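Local structure of putative hexose oxidase (Nonomuraea sp. ATCC 39727, 5AWV) at residues 267-272 and 333-338. The protein is probably a flavoprotein oxidase, with covalently bound FAD, that oxidises a sugar of glycopeptide antibiotics such as teicoplanin. Residues are numbered along the deposited sequence; the frame is centred on the assembly and turned at random.
Sequences FSRLLR and VIDGVP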
# COMPACT_ATOMS: atom_id res chain seq x y z
N PHE A 267 23.86 -7.80 21.08
CA PHE A 267 22.53 -7.50 20.57
C PHE A 267 22.08 -6.14 21.02
O PHE A 267 21.64 -5.34 20.21
CB PHE A 267 21.52 -8.54 21.00
CG PHE A 267 20.15 -8.34 20.39
CD1 PHE A 267 19.85 -8.87 19.16
CD2 PHE A 267 19.19 -7.60 21.06
CE1 PHE A 267 18.59 -8.68 18.59
CE2 PHE A 267 17.94 -7.43 20.51
CZ PHE A 267 17.63 -7.98 19.27
N SER A 268 22.11 -5.90 22.32
CA SER A 268 21.84 -4.58 22.83
C SER A 268 22.70 -3.45 22.26
O SER A 268 22.16 -2.40 21.86
CB SER A 268 21.85 -4.57 24.36
OG SER A 268 21.31 -3.30 24.77
N ARG A 269 24.01 -3.65 22.17
CA ARG A 269 24.85 -2.67 21.51
C ARG A 269 24.42 -2.34 20.06
O ARG A 269 24.39 -1.17 19.65
CB ARG A 269 26.32 -3.14 21.55
CG ARG A 269 27.28 -2.14 20.99
CD ARG A 269 27.36 -0.89 21.84
NE ARG A 269 28.23 0.07 21.19
CZ ARG A 269 29.56 -0.02 21.17
NH1 ARG A 269 30.22 -1.05 21.74
NH2 ARG A 269 30.26 0.92 20.56
N LEU A 270 24.12 -3.33 19.29
CA LEU A 270 23.64 -3.18 17.92
C LEU A 270 22.36 -2.26 17.82
O LEU A 270 22.33 -1.32 17.05
CB LEU A 270 23.32 -4.56 17.31
CG LEU A 270 22.66 -4.57 15.91
CD1 LEU A 270 23.54 -3.94 14.86
CD2 LEU A 270 22.39 -5.97 15.48
N LEU A 271 21.34 -2.61 18.57
CA LEU A 271 20.09 -1.83 18.57
C LEU A 271 20.28 -0.43 19.09
O LEU A 271 19.69 0.49 18.51
CB LEU A 271 18.95 -2.55 19.27
CG LEU A 271 18.22 -3.54 18.38
CD1 LEU A 271 19.08 -4.73 17.98
CD2 LEU A 271 16.96 -3.96 19.11
N ARG A 272 21.22 -0.21 20.06
CA ARG A 272 21.53 1.14 20.48
C ARG A 272 22.25 1.91 19.42
O ARG A 272 21.93 3.06 19.18
CB ARG A 272 22.29 1.25 21.82
CG ARG A 272 21.53 0.60 22.97
CD ARG A 272 22.32 0.67 24.24
NE ARG A 272 21.71 -0.23 25.25
CZ ARG A 272 21.86 -0.08 26.56
NH1 ARG A 272 22.57 0.98 27.07
NH2 ARG A 272 21.28 -0.99 27.39
N VAL A 333 26.69 1.48 12.80
CA VAL A 333 25.76 0.46 13.24
C VAL A 333 26.50 -0.75 13.86
O VAL A 333 26.00 -1.34 14.84
CB VAL A 333 24.79 -0.02 12.12
CG1 VAL A 333 23.97 -1.24 12.54
CG2 VAL A 333 23.74 1.07 11.80
N ILE A 334 27.59 -1.17 13.23
CA ILE A 334 28.29 -2.41 13.64
C ILE A 334 29.42 -2.18 14.66
O ILE A 334 30.01 -3.13 15.09
CB ILE A 334 28.85 -3.20 12.46
CG1 ILE A 334 30.04 -2.50 11.80
CG2 ILE A 334 27.75 -3.56 11.46
CD1 ILE A 334 30.66 -3.34 10.71
N ASP A 335 29.59 -0.99 15.15
CA ASP A 335 30.65 -0.68 16.13
C ASP A 335 30.45 -1.51 17.41
O ASP A 335 29.43 -1.41 18.09
CB ASP A 335 30.55 0.79 16.50
CG ASP A 335 31.61 1.22 17.42
OD1 ASP A 335 32.80 0.97 17.13
OD2 ASP A 335 31.25 1.85 18.41
N GLY A 336 31.45 -2.34 17.75
CA GLY A 336 31.37 -3.25 18.92
C GLY A 336 30.43 -4.42 18.80
O GLY A 336 29.99 -4.94 19.83
N VAL A 337 30.09 -4.82 17.58
CA VAL A 337 29.13 -5.89 17.31
C VAL A 337 29.86 -6.98 16.50
O VAL A 337 29.90 -6.96 15.28
CB VAL A 337 27.87 -5.40 16.50
CG1 VAL A 337 26.89 -6.52 16.19
CG2 VAL A 337 27.12 -4.30 17.26
N PRO A 338 30.39 -7.99 17.20
CA PRO A 338 31.33 -8.86 16.49
C PRO A 338 30.73 -9.69 15.38
O PRO A 338 31.35 -9.85 14.35
CB PRO A 338 31.90 -9.74 17.60
CG PRO A 338 31.83 -8.88 18.82
CD PRO A 338 30.48 -8.19 18.67
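OD2 of D335 takes NH2 of R269 at 2.5 Å in a short salt bridge that is not coplanar: guanidinium and carboxylate stand almost at right angles, 89° apart. The carbonyl O of D335 also sits over the centre of one guanidinium face, 3.4 Å from CZ of R269, so the arginine lies against the turn. R269 bends at chi2 (66°), with chi1 and chi3 extended, bringing its NH1 to 3.8 Å from CA of G336. That glycine has positive phi, as suits the third position of the type II beta turn from I334 to V337, which V337 N closes onto I334 O. The turn ends helix 322-334 and leads towards strand 340-349, outermost within this chain in the seven-stranded antiparallel sheet, and the contact joins this corner to helix 264-280. Next to the charged pair the contact is apolar. CD1 of L270 reaches CG1 of V333 at 3.6 Å, and CG2 of V337 lies 3.8 Å from CB of L270. F309 also packs on L270. R269 and D335 each line an N-acetyl-D-glucosamine site in a structure of this protein, and R269 touches a bound 8-methylnonanoic acid, the acyl chain of teicoplanin.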